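Local atomic coordinates of NAD-dependent epimerase/dehydratase (Methylobacillus flagellatus KT, PDB entry 3GPI), a protein that is of unknown function but probably binds a nicotinamide dinucleotide in a Rossmann-type domain, as members of the epimerase/dehydratase family do. Residues G15-R20 and D189-I194; Q25-T30 and Y196-R201; Q102-V107 and A142-Y147; T110-Q115 and K135-A140. All blocks are in the same frame, centred on the assembly; numbering follows the deposited sequence. Where two conformers were deposited one is given.

Followed from the N terminus, the chain opens contact 1 at 15-20 and contact 2 at 25-30, then contact 3 at 102-107 and contact 4 at 110-115. Contact 4 closes first, at 135-140, within the loop that contact 3 completes at 142-147. Helix 187-201 then closes contact 1 at 189-194 and contact 2 at 196-201, so these two cross, and both enclose contacts 3 and 4. Contacts 1 and 2 tie helix 13-24 and the turn after it to helix 187-201. Contacts 3 and 4 join strand 103-109 and its following loop to helix 132-143 and its end. The two pairs meet through strand 103-109, where Phe-105 reaches Leu-197 and Ile-198.

Contact 1 (G15-R20 and D189-I194)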
loop_
_atom_site.group_PDB
_atom_site.type_symbol
_atom_site.label_atom_id
_atom_site.label_comp_id
_atom_site.label_asym_id
_atom_site.label_seq_id
_atom_site.Cartn_x
_atom_site.Cartn_y
_atom_site.Cartn_z
ATOM N N GLY A 15 0.251 -8.103 1.114
ATOM C CA GLY A 15 0.352 -8.926 2.336
ATOM C C GLY A 15 1.188 -10.170 2.112
ATOM O O GLY A 15 1.921 -10.584 3.003
ATOM N N LEU A 16 1.098 -10.763 0.924
ATOM C CA LEU A 16 1.887 -11.946 0.625
ATOM C C LEU A 16 3.359 -11.653 0.508
ATOM O O LEU A 16 4.194 -12.405 1.015
ATOM C CB LEU A 16 1.381 -12.679 -0.615
ATOM C CG LEU A 16 0.035 -13.353 -0.386
ATOM C CD1 LEU A 16 -0.674 -13.720 -1.697
ATOM C CD2 LEU A 16 0.328 -14.613 0.445
ATOM N N GLU A 17 3.698 -10.528 -0.112
ATOM C CA GLU A 17 5.084 -10.162 -0.227
ATOM C C GLU A 17 5.670 -9.787 1.126
ATOM O O GLU A 17 6.806 -10.144 1.427
ATOM C CB GLU A 17 5.269 -9.024 -1.256
ATOM C CG GLU A 17 6.690 -8.471 -1.392
ATOM C CD GLU A 17 7.725 -9.456 -1.907
ATOM O OE1 GLU A 17 7.340 -10.545 -2.411
ATOM O OE2 GLU A 17 8.923 -9.136 -1.789
ATOM N N LEU A 18 4.865 -9.117 1.948
ATOM C CA LEU A 18 5.279 -8.797 3.308
ATOM C C LEU A 18 5.525 -10.081 4.083
ATOM O O LEU A 18 6.528 -10.222 4.784
ATOM C CB LEU A 18 4.200 -7.957 3.960
ATOM C CG LEU A 18 4.507 -7.625 5.432
ATOM C CD1 LEU A 18 5.840 -6.918 5.609
ATOM C CD2 LEU A 18 3.360 -6.765 5.985
ATOM N N ALA A 19 4.589 -11.025 3.975
ATOM C CA ALA A 19 4.762 -12.284 4.708
ATOM C C ALA A 19 6.057 -12.967 4.305
ATOM O O ALA A 19 6.776 -13.492 5.160
ATOM C CB ALA A 19 3.566 -13.215 4.486
ATOM N N ARG A 20 6.354 -12.966 3.015
ATOM C CA ARG A 20 7.553 -13.641 2.525
ATOM C C ARG A 20 8.801 -13.047 3.148
ATOM O O ARG A 20 9.694 -13.756 3.622
ATOM C CB ARG A 20 7.591 -13.557 0.991
ATOM C CG ARG A 20 8.733 -14.321 0.328
ATOM C CD ARG A 20 8.873 -14.007 -1.194
ATOM N NE ARG A 20 9.338 -12.628 -1.425
ATOM C CZ ARG A 20 10.610 -12.237 -1.372
ATOM N NH1 ARG A 20 11.566 -13.123 -1.088
ATOM N NH2 ARG A 20 10.946 -10.975 -1.600
ATOM N N ASP A 189 8.616 -2.388 -2.440
ATOM C CA ASP A 189 8.977 -1.339 -1.490
ATOM C C ASP A 189 7.940 -1.143 -0.405
ATOM O O ASP A 189 8.283 -0.861 0.744
ATOM C CB ASP A 189 9.208 0.000 -2.227
ATOM C CG ASP A 189 10.611 0.115 -2.770
ATOM O OD1 ASP A 189 11.545 -0.158 -1.981
ATOM O OD2 ASP A 189 10.788 0.528 -3.943
ATOM N N GLY A 190 6.648 -1.228 -0.735
ATOM C CA GLY A 190 5.630 -1.114 0.303
ATOM C C GLY A 190 5.833 -2.224 1.342
ATOM O O GLY A 190 5.790 -1.966 2.545
ATOM N N ALA A 191 6.054 -3.467 0.875
ATOM C CA ALA A 191 6.243 -4.560 1.796
ATOM C C ALA A 191 7.534 -4.408 2.582
ATOM O O ALA A 191 7.531 -4.634 3.801
ATOM C CB ALA A 191 6.279 -5.879 1.010
ATOM N N ALA A 192 8.616 -4.079 1.887
ATOM C CA ALA A 192 9.914 -3.978 2.559
ATOM C C ALA A 192 9.933 -2.807 3.528
ATOM O O ALA A 192 10.589 -2.871 4.560
ATOM C CB ALA A 192 11.040 -3.848 1.552
ATOM N N PHE A 193 9.210 -1.727 3.243
ATOM C CA PHE A 193 9.178 -0.614 4.201
ATOM C C PHE A 193 8.439 -1.044 5.464
ATOM O O PHE A 193 8.873 -0.743 6.597
ATOM C CB PHE A 193 8.500 0.611 3.570
ATOM C CG PHE A 193 8.399 1.793 4.515
ATOM C CD1 PHE A 193 9.523 2.334 5.079
ATOM C CD2 PHE A 193 7.169 2.372 4.782
ATOM C CE1 PHE A 193 9.448 3.424 5.930
ATOM C CE2 PHE A 193 7.062 3.465 5.650
ATOM C CZ PHE A 193 8.204 3.983 6.215
ATOM N N ILE A 194 7.332 -1.753 5.324
ATOM C CA ILE A 194 6.655 -2.258 6.531
ATOM C C ILE A 194 7.544 -3.226 7.311
ATOM O O ILE A 194 7.657 -3.121 8.540
ATOM C CB ILE A 194 5.339 -2.952 6.206
ATOM C CG1 ILE A 194 4.393 -1.958 5.527
ATOM C CG2 ILE A 194 4.729 -3.556 7.468
ATOM C CD1 ILE A 194 3.165 -2.603 4.940
#
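Leu-18 and Ala-191 mark the closest backbone approach, 4.6 Å from CA to CA, where the helical segments 15-20 and 189-194 cross at -46° with their axes 8.5 Å apart. Both helices lie against the central, mostly parallel sheet of a Rossmann-type fold, and Gly-15 fits the glycine pattern that in such folds usually opens the dinucleotide site. Where the CA atoms come nearest, helix 187-201 puts only the methyl of Ala-191 in between, consistent with the close passage. Ala-191 CB lies 3.6 Å from Glu-17 CG and 4.2 Å from Leu-18 CB, so it is set between two successive residues of helix 13-24. Leu-18 extends the contact: CG, trans to the backbone N (chi1 177°), turns the forked end toward the other helix, where Leu-18 CD1 lies 3.4 Å from Ala-191 O and Leu-18 CD2 meets Ile-194 CG2 at 3.8 Å. The side chains of Leu-18 and Ile-194 run at about a right angle. Beyond them lie Ile-8 of strand 6-9 on the Leu-18 side and Leu-152 and Phe-154 of strand 149-158 on the Ile-194 side. Glu-17 serves two purposes, its methylene packing on Ala-191 and its carboxylate pairing with Arg-20 and Arg-21. With an alanine in place of Glu-17, a gap would probably open beside Ala-191 CB, and Arg-20 and Arg-21 would lose this shared carboxylate. Arg-20 holds it side-on: NE reaches Glu-17 OE1 from above the carboxylate plane, and Arg-20 NH2 meets Glu-17 OE2 on the syn side at 2.7 Å, with an N-H...O angle of 166°.

Contact 2 (Q25-T30 and Y196-R201); sequences QGHEVT and YLIQQR
His-27 and Ile-198 meet by van der Waals contact, a ring end against a methyl, the imidazole reaching outward toward the helix. His-27 CB is still 6.4 Å from Ile-198 CG2. The first torsion, -63°, sets CG opposite the carbonyl carbon, and His-27 CG has closed to 5.2 Å from Ile-198 CG2. One branch of the ring then turns to a polar partner outside the two segments: ND1 is hydrogen-bonded to Ser-4 O, which helps to fix the rotation of the ring. On the other branch His-27 CD2 stays 4.9 Å from Ile-198 CG2. At the far end His-27 CE1 arrives 3.8 Å from Ile-198 CG2, with His-27 NE2 slightly farther, at 4.1 Å from that methyl.

The second half is polar in composition but not in bonding. Gln-25 and Gln-199 bring their side chains together at about a right angle, NE2 of Gln-25 lying 4.0 Å from NE2 of Gln-199. Both nitrogens are donors and the gap is too long for a bond, so none links them; the amide planes are 43° apart, and the pair sits at the exposed margin.

Gly-26, with a positive phi of 105°, completes a Schellman motif after helix 13-24, and the chain leaves it to reach His-27 and strand 29-33. This is the helix-to-strand turn of the first beta-alpha-beta unit of the Rossmann fold. Here it lies beside the C-terminal part of helix 187-201, with Leu-22 of helix 13-24 and Ile-6 of strand 6-9 lining the His-27 side, and Ile-6 and Phe-105 of strand 103-109 beneath Ile-198.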
loop_
_atom_site.group_PDB
_atom_site.type_symbol
_atom_site.label_atom_id
_atom_site.label_comp_id
_atom_site.label_asym_id
_atom_site.label_seq_id
_atom_site.Cartn_x
_atom_site.Cartn_y
_atom_site.Cartn_z
ATOM N N GLN A 25 13.080 -13.269 7.511
ATOM C CA GLN A 25 13.802 -12.638 8.601
ATOM C C GLN A 25 13.626 -13.367 9.937
ATOM O O GLN A 25 14.266 -12.997 10.932
ATOM C CB GLN A 25 13.330 -11.221 8.761
ATOM C CG GLN A 25 13.670 -10.342 7.610
ATOM C CD GLN A 25 13.143 -8.968 7.815
ATOM O OE1 GLN A 25 11.949 -8.778 8.044
ATOM N NE2 GLN A 25 14.024 -7.993 7.766
ATOM N N GLY A 26 12.797 -14.415 9.940
ATOM C CA GLY A 26 12.695 -15.280 11.115
ATOM C C GLY A 26 11.465 -15.116 11.960
ATOM O O GLY A 26 11.324 -15.765 12.990
ATOM N N HIS A 27 10.577 -14.217 11.556
ATOM C CA HIS A 27 9.316 -14.050 12.280
ATOM C C HIS A 27 8.327 -15.195 12.062
ATOM O O HIS A 27 8.334 -15.853 11.022
ATOM C CB HIS A 27 8.613 -12.751 11.834
ATOM C CG HIS A 27 9.379 -11.503 12.143
ATOM N ND1 HIS A 27 9.196 -10.780 13.304
ATOM C CD2 HIS A 27 10.300 -10.825 11.417
ATOM C CE1 HIS A 27 9.981 -9.713 13.285
ATOM N NE2 HIS A 27 10.689 -9.737 12.168
ATOM N N GLU A 28 7.457 -15.386 13.046
ATOM C CA GLU A 28 6.277 -16.239 12.924
ATOM C C GLU A 28 5.193 -15.370 12.330
ATOM O O GLU A 28 4.801 -14.387 12.926
ATOM C CB GLU A 28 5.851 -16.782 14.294
ATOM C CG GLU A 28 4.691 -17.747 14.214
ATOM C CD GLU A 28 4.303 -18.315 15.580
ATOM O OE1 GLU A 28 5.187 -18.488 16.434
ATOM O OE2 GLU A 28 3.100 -18.565 15.796
ATOM N N VAL A 29 4.731 -15.718 11.144
ATOM C CA VAL A 29 3.771 -14.903 10.409
ATOM C C VAL A 29 2.563 -15.754 10.027
ATOM O O VAL A 29 2.710 -16.885 9.524
ATOM C CB VAL A 29 4.383 -14.367 9.084
ATOM C CG1 VAL A 29 3.364 -13.478 8.354
ATOM C CG2 VAL A 29 5.756 -13.649 9.352
ATOM N N THR A 30 1.375 -15.210 10.248
ATOM C CA THR A 30 0.112 -15.851 9.823
ATOM C C THR A 30 -0.740 -14.814 9.129
ATOM O O THR A 30 -0.826 -13.661 9.560
ATOM C CB THR A 30 -0.665 -16.418 11.055
ATOM O OG1 THR A 30 0.217 -17.296 11.768
ATOM C CG2 THR A 30 -1.925 -17.196 10.605
ATOM N N TYR A 196 10.750 -3.157 7.344
ATOM C CA TYR A 196 11.779 -2.315 7.953
ATOM C C TYR A 196 11.240 -1.661 9.230
ATOM O O TYR A 196 11.939 -1.648 10.285
ATOM C CB TYR A 196 12.255 -1.265 6.953
ATOM C CG TYR A 196 13.206 -0.233 7.483
ATOM C CD1 TYR A 196 14.553 -0.549 7.655
ATOM C CD2 TYR A 196 12.776 1.074 7.746
ATOM C CE1 TYR A 196 15.434 0.392 8.090
ATOM C CE2 TYR A 196 13.681 2.040 8.221
ATOM C CZ TYR A 196 15.002 1.671 8.369
ATOM O OH TYR A 196 15.910 2.621 8.827
ATOM N N LEU A 197 10.009 -1.182 9.191
ATOM C CA LEU A 197 9.460 -0.528 10.392
ATOM C C LEU A 197 9.283 -1.560 11.491
ATOM O O LEU A 197 9.424 -1.247 12.662
ATOM C CB LEU A 197 8.124 0.156 10.094
ATOM C CG LEU A 197 8.215 1.345 9.150
ATOM C CD1 LEU A 197 6.817 1.885 8.945
ATOM C CD2 LEU A 197 9.165 2.432 9.694
ATOM N N ILE A 198 8.976 -2.800 11.131
ATOM C CA ILE A 198 8.834 -3.857 12.119
ATOM C C ILE A 198 10.172 -4.160 12.751
ATOM O O ILE A 198 10.224 -4.366 13.978
ATOM C CB ILE A 198 8.152 -5.106 11.457
ATOM C CG1 ILE A 198 6.647 -4.832 11.295
ATOM C CG2 ILE A 198 8.374 -6.407 12.304
ATOM C CD1 ILE A 198 5.947 -5.836 10.404
ATOM N N GLN A 199 11.243 -4.186 11.955
ATOM C CA GLN A 199 12.606 -4.391 12.476
ATOM C C GLN A 199 13.042 -3.242 13.391
ATOM O O GLN A 199 13.746 -3.477 14.389
ATOM C CB GLN A 199 13.591 -4.595 11.335
ATOM C CG GLN A 199 15.010 -4.883 11.808
ATOM C CD GLN A 199 15.977 -5.027 10.660
ATOM O OE1 GLN A 199 16.336 -4.039 10.009
ATOM N NE2 GLN A 199 16.415 -6.259 10.404
ATOM N N GLN A 200 12.593 -2.023 13.088
ATOM C CA GLN A 200 12.965 -0.825 13.825
ATOM C C GLN A 200 12.104 -0.638 15.084
ATOM O O GLN A 200 12.562 0.034 16.037
ATOM C CB GLN A 200 12.830 0.430 12.923
ATOM C CG GLN A 200 13.797 0.460 11.719
ATOM C CD GLN A 200 15.122 1.139 12.006
ATOM O OE1 GLN A 200 16.204 0.559 11.804
ATOM N NE2 GLN A 200 15.049 2.382 12.445
ATOM N N ARG A 201 10.878 -1.184 15.105
ATOM C CA ARG A 201 9.815 -0.829 16.096
ATOM C C ARG A 201 10.324 -0.927 17.523
ATOM O O ARG A 201 10.037 -0.044 18.341
ATOM C CB ARG A 201 8.500 -1.653 15.887
ATOM C CG ARG A 201 7.442 -1.712 17.053
ATOM C CD ARG A 201 6.795 -0.366 17.503
ATOM N NE ARG A 201 5.829 -0.558 18.593
ATOM C CZ ARG A 201 6.134 -0.766 19.875
ATOM N NH1 ARG A 201 7.409 -0.829 20.272
ATOM N NH2 ARG A 201 5.161 -0.918 20.767
#

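Contact 3 (Q102-V107 and A142-Y147)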
loop_
_atom_site.group_PDB
_atom_site.type_symbol
_atom_site.label_atom_id
_atom_site.label_comp_id
_atom_site.label_asym_id
_atom_site.label_seq_id
_atom_site.Cartn_x
_atom_site.Cartn_y
_atom_site.Cartn_z
ATOM N N GLN A 102 1.394 -5.132 20.470
ATOM C CA GLN A 102 2.273 -3.991 20.741
ATOM C C GLN A 102 2.163 -2.894 19.688
ATOM O O GLN A 102 2.513 -1.748 19.953
ATOM C CB GLN A 102 3.724 -4.454 20.797
ATOM C CG GLN A 102 4.020 -5.364 21.989
ATOM C CD GLN A 102 5.398 -5.990 21.903
ATOM O OE1 GLN A 102 5.889 -6.307 20.807
ATOM N NE2 GLN A 102 6.013 -6.220 23.061
ATOM N N HIS A 103 1.729 -3.229 18.483
ATOM C CA HIS A 103 1.660 -2.230 17.435
ATOM C C HIS A 103 0.724 -2.683 16.351
ATOM O O HIS A 103 0.646 -3.860 16.022
ATOM C CB HIS A 103 3.041 -1.951 16.814
ATOM C CG HIS A 103 3.197 -0.534 16.338
ATOM N ND1 HIS A 103 3.336 0.533 17.195
ATOM C CD2 HIS A 103 3.140 -0.005 15.093
ATOM C CE1 HIS A 103 3.439 1.651 16.498
ATOM N NE2 HIS A 103 3.317 1.353 15.219
ATOM N N VAL A 104 0.008 -1.709 15.787
ATOM C CA VAL A 104 -0.810 -1.930 14.602
ATOM C C VAL A 104 -0.266 -1.116 13.431
ATOM O O VAL A 104 -0.117 0.091 13.537
ATOM C CB VAL A 104 -2.248 -1.511 14.841
ATOM C CG1 VAL A 104 -3.063 -1.715 13.568
ATOM C CG2 VAL A 104 -2.845 -2.297 15.980
ATOM N N PHE A 105 0.062 -1.768 12.318
ATOM C CA PHE A 105 0.384 -1.076 11.066
ATOM C C PHE A 105 -0.841 -1.133 10.183
ATOM O O PHE A 105 -1.340 -2.234 9.871
ATOM C CB PHE A 105 1.585 -1.718 10.362
ATOM C CG PHE A 105 2.874 -1.574 11.105
ATOM C CD1 PHE A 105 3.627 -0.419 10.959
ATOM C CD2 PHE A 105 3.326 -2.550 12.006
ATOM C CE1 PHE A 105 4.816 -0.262 11.630
ATOM C CE2 PHE A 105 4.534 -2.382 12.690
ATOM C CZ PHE A 105 5.275 -1.249 12.512
ATOM N N PHE A 106 -1.362 0.040 9.790
ATOM C CA PHE A 106 -2.586 0.062 9.028
ATOM C C PHE A 106 -2.289 0.615 7.647
ATOM O O PHE A 106 -1.776 1.752 7.541
ATOM C CB PHE A 106 -3.602 0.934 9.774
ATOM C CG PHE A 106 -4.890 1.143 9.037
ATOM C CD1 PHE A 106 -5.882 0.173 9.043
ATOM C CD2 PHE A 106 -5.108 2.322 8.339
ATOM C CE1 PHE A 106 -7.091 0.357 8.332
ATOM C CE2 PHE A 106 -6.304 2.529 7.637
ATOM C CZ PHE A 106 -7.287 1.555 7.625
ATOM N N VAL A 107 -2.637 -0.145 6.609
ATOM C CA VAL A 107 -2.390 0.287 5.236
ATOM C C VAL A 107 -3.585 1.087 4.776
ATOM O O VAL A 107 -4.677 0.579 4.562
ATOM C CB VAL A 107 -2.108 -0.882 4.279
ATOM C CG1 VAL A 107 -1.844 -0.381 2.866
ATOM C CG2 VAL A 107 -0.924 -1.736 4.785
ATOM N N ALA A 142 -9.292 6.588 11.979
ATOM C CA ALA A 142 -9.572 7.408 13.165
ATOM C C ALA A 142 -9.478 6.590 14.431
ATOM O O ALA A 142 -8.986 7.081 15.465
ATOM C CB ALA A 142 -10.956 8.033 13.049
ATOM N N LEU A 143 -9.969 5.359 14.321
ATOM C CA LEU A 143 -10.015 4.369 15.384
ATOM C C LEU A 143 -8.649 4.180 16.020
ATOM O O LEU A 143 -8.490 4.210 17.237
ATOM C CB LEU A 143 -10.498 3.052 14.793
ATOM C CG LEU A 143 -11.036 1.935 15.692
ATOM C CD1 LEU A 143 -12.209 2.426 16.593
ATOM C CD2 LEU A 143 -11.485 0.790 14.832
ATOM N N LEU A 144 -7.636 4.022 15.187
ATOM C CA LEU A 144 -6.294 3.797 15.704
ATOM C C LEU A 144 -5.728 4.864 16.648
ATOM O O LEU A 144 -4.634 4.669 17.187
ATOM C CB LEU A 144 -5.337 3.580 14.537
ATOM C CG LEU A 144 -5.710 2.369 13.694
ATOM C CD1 LEU A 144 -4.828 2.287 12.450
ATOM C CD2 LEU A 144 -5.616 1.101 14.509
ATOM N N ALA A 145 -6.447 5.978 16.873
ATOM C CA ALA A 145 -5.928 7.045 17.752
ATOM C C ALA A 145 -5.554 6.551 19.165
ATOM O O ALA A 145 -4.609 7.076 19.768
ATOM C CB ALA A 145 -6.924 8.222 17.846
ATOM N N ALA A 146 -6.284 5.546 19.646
ATOM C CA ALA A 146 -6.078 4.968 20.990
ATOM C C ALA A 146 -5.058 3.849 21.042
ATOM O O ALA A 146 -4.739 3.344 22.122
ATOM C CB ALA A 146 -7.382 4.464 21.550
ATOM N N TYR A 147 -4.573 3.429 19.875
ATOM C CA TYR A 147 -3.640 2.316 19.777
ATOM C C TYR A 147 -2.230 2.769 19.450
ATOM O O TYR A 147 -2.034 3.739 18.742
ATOM C CB TYR A 147 -4.080 1.389 18.653
ATOM C CG TYR A 147 -5.324 0.625 18.990
ATOM C CD1 TYR A 147 -6.572 1.254 18.936
ATOM C CD2 TYR A 147 -5.253 -0.716 19.370
ATOM C CE1 TYR A 147 -7.723 0.572 19.272
ATOM C CE2 TYR A 147 -6.408 -1.426 19.703
ATOM C CZ TYR A 147 -7.634 -0.765 19.642
ATOM O OH TYR A 147 -8.775 -1.467 19.966
#
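Leu-144 presents a forked end to strand 103-107, and each of its two methyls meets a different strand residue. Leu-144 CD2 lies 3.9 Å from Val-104 CG1, and the two side chains run at about a right angle. Leu-144 CD1 goes to the root of the Phe-106 side chain: it is 3.6 Å from Phe-106 CG and equally far, 4.1 Å, from Phe-106 CD1 and CD2. The 3.2 Å between Leu-144 CD1 and Phe-106 CB is shorter than two carbons normally come and is doubtful. The hollow thus filled is the step between Val-104 and Phe-106, two residues apart on one face of the strand.

Val-104 is itself a bump with two sides. Its CG1 stands trans to the backbone N (chi1 178°) and faces Leu-144, which leaves Val-104 CG2 to approach Tyr-147 CD2, more loosely, at 4.4 Å. The backbone oxygen of Tyr-147 finds polar partners outside, in Arg-208 and Ser-149.

The pieces belong to a beta-alpha-beta crossover: strand 103-109 leads through helix 132-143 to the parallel neighbour 149-158, and residues 142-147 form the descent, partly as a 3-10 turn. Phe-105, on the other face, packs against helix 187-201. No hydrogen bond or ion pair crosses between the segments; what holds their side chains together is apolar contact, consistent with hydrophobic burial between the sheet and the end of the helix.

Contact 4 (T110-Q115 and K135-A140); sequences TGVYGQ and KRMLEA
The carbonyl oxygen of Thr-110 accepts the Tyr-113 N-H (N to O 3.0 Å), which closes the 3-10 turn that presents Val-112 to Met-137 and Leu-138, and also takes a weak bond from Lys-247 NZ. Val-112 is the one side chain that 110-115 sends to the helix. Val-112 CG1 lies opposite the carbonyl carbon (chi1 -60°) and enters the angle between two successive helix residues, 3.7 Å from Met-137 CB and equally far from Leu-138 CD2. Leu-138 CD2 also touches Val-112 CB at 3.7 Å, and it lies 4.0 Å from Val-112 CG2. In this Rossmann-type fold the loop follows strand 103-109 and the helix is 132-143, the pair that in related short-chain dehydrogenases commonly borders the active site. Met-137 offers only the base of its chain to Val-112, with CG 3.8 Å from Val-112 CG1; the bend at chi2 turns its sulfur away to Phe-106 of strand 103-109. Replacing Leu-138 by a glycine would probably open a gap against Val-112 CB and leave the valine freer to shift. Arg-153 of strand 149-158 touches both Val-112 and Leu-138, and Pro-127 adds a further contact to the valine.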
loop_
_atom_site.group_PDB
_atom_site.type_symbol
_atom_site.label_atom_id
_atom_site.label_comp_id
_atom_site.label_asym_id
_atom_site.label_seq_id
_atom_site.Cartn_x
_atom_site.Cartn_y
_atom_site.Cartn_z
ATOM N N THR A 110 -3.303 7.215 -0.105
ATOM C CA THR A 110 -3.183 8.658 -0.369
ATOM C C THR A 110 -4.436 9.236 -1.037
ATOM O O THR A 110 -4.502 10.461 -1.183
ATOM C CB THR A 110 -1.939 8.996 -1.157
ATOM O OG1 THR A 110 -1.940 8.215 -2.357
ATOM C CG2 THR A 110 -0.664 8.665 -0.318
ATOM N N GLY A 111 -5.403 8.397 -1.399
ATOM C CA GLY A 111 -6.662 8.920 -1.986
ATOM C C GLY A 111 -7.413 9.722 -0.952
ATOM O O GLY A 111 -8.325 10.472 -1.312
ATOM N N VAL A 112 -7.057 9.635 0.329
ATOM C CA VAL A 112 -7.696 10.482 1.346
ATOM C C VAL A 112 -7.403 11.938 1.101
ATOM O O VAL A 112 -8.191 12.806 1.536
ATOM C CB VAL A 112 -7.318 10.106 2.802
ATOM C CG1 VAL A 112 -7.736 8.659 3.093
ATOM C CG2 VAL A 112 -5.845 10.279 3.098
ATOM N N TYR A 113 -6.322 12.237 0.394
ATOM C CA TYR A 113 -6.024 13.612 -0.026
ATOM C C TYR A 113 -6.827 13.879 -1.279
ATOM O O TYR A 113 -6.336 13.684 -2.397
ATOM C CB TYR A 113 -4.523 13.776 -0.326
ATOM C CG TYR A 113 -3.634 13.590 0.870
ATOM C CD1 TYR A 113 -3.479 14.597 1.819
ATOM C CD2 TYR A 113 -2.903 12.419 1.032
ATOM C CE1 TYR A 113 -2.641 14.421 2.907
ATOM C CE2 TYR A 113 -2.073 12.240 2.113
ATOM C CZ TYR A 113 -1.936 13.235 3.035
ATOM O OH TYR A 113 -1.091 13.035 4.119
ATOM N N GLY A 114 -8.071 14.306 -1.122
ATOM C CA GLY A 114 -8.911 14.531 -2.288
ATOM C C GLY A 114 -8.647 15.906 -2.899
ATOM O O GLY A 114 -9.135 16.187 -4.005
ATOM N N GLN A 115 -7.933 16.780 -2.200
ATOM C CA GLN A 115 -7.628 18.111 -2.740
ATOM C C GLN A 115 -6.751 17.969 -3.974
ATOM O O GLN A 115 -5.888 17.089 -4.035
ATOM C CB GLN A 115 -6.946 19.015 -1.719
ATOM C CG GLN A 115 -5.658 18.443 -1.086
ATOM C CD GLN A 115 -5.927 17.828 0.270
ATOM O OE1 GLN A 115 -6.608 16.803 0.412
ATOM N NE2 GLN A 115 -5.364 18.457 1.291
ATOM N N LYS A 135 -13.487 8.891 2.558
ATOM C CA LYS A 135 -14.159 9.148 3.826
ATOM C C LYS A 135 -14.139 7.872 4.686
ATOM O O LYS A 135 -13.889 7.940 5.890
ATOM C CB LYS A 135 -15.573 9.674 3.579
ATOM C CG LYS A 135 -15.590 11.108 3.043
ATOM C CD LYS A 135 -16.991 11.501 2.645
ATOM C CE LYS A 135 -17.053 12.991 2.292
ATOM N NZ LYS A 135 -18.308 13.266 1.503
ATOM N N ARG A 136 -14.416 6.733 4.054
ATOM C CA ARG A 136 -14.401 5.435 4.731
ATOM C C ARG A 136 -12.994 5.141 5.241
ATOM O O ARG A 136 -12.815 4.567 6.310
ATOM C CB ARG A 136 -14.858 4.314 3.778
ATOM C CG ARG A 136 -16.406 4.254 3.573
ATOM C CD ARG A 136 -16.771 3.160 2.584
ATOM N NE ARG A 136 -16.513 3.537 1.184
ATOM C CZ ARG A 136 -16.630 2.715 0.138
ATOM N NH1 ARG A 136 -16.394 3.165 -1.097
ATOM N NH2 ARG A 136 -17.015 1.444 0.307
ATOM N N MET A 137 -11.981 5.534 4.473
ATOM C CA MET A 137 -10.628 5.290 4.897
ATOM C C MET A 137 -10.205 6.137 6.083
ATOM O O MET A 137 -9.592 5.643 7.040
ATOM C CB MET A 137 -9.690 5.549 3.725
ATOM C CG MET A 137 -8.297 5.031 3.962
ATOM S SD MET A 137 -8.076 3.249 4.440
ATOM C CE MET A 137 -8.120 2.486 2.922
ATOM N N LEU A 138 -10.572 7.417 6.056
ATOM C CA LEU A 138 -10.302 8.250 7.221
ATOM C C LEU A 138 -11.092 7.765 8.465
ATOM O O LEU A 138 -10.582 7.874 9.577
ATOM C CB LEU A 138 -10.537 9.750 6.941
ATOM C CG LEU A 138 -9.588 10.396 5.936
ATOM C CD1 LEU A 138 -10.097 11.851 5.659
ATOM C CD2 LEU A 138 -8.117 10.389 6.391
ATOM N N GLU A 139 -12.298 7.218 8.267
ATOM C CA GLU A 139 -13.074 6.669 9.376
ATOM C C GLU A 139 -12.376 5.442 9.983
ATOM O O GLU A 139 -12.346 5.297 11.220
ATOM C CB GLU A 139 -14.483 6.320 8.908
ATOM C CG GLU A 139 -15.306 5.571 9.928
ATOM C CD GLU A 139 -16.749 5.526 9.549
ATOM O OE1 GLU A 139 -17.082 4.899 8.520
ATOM O OE2 GLU A 139 -17.552 6.126 10.298
ATOM N N ALA A 140 -11.814 4.577 9.130
ATOM C CA ALA A 140 -11.052 3.406 9.600
ATOM C C ALA A 140 -9.785 3.858 10.337
ATOM O O ALA A 140 -9.447 3.288 11.390
ATOM C CB ALA A 140 -10.735 2.443 8.454
#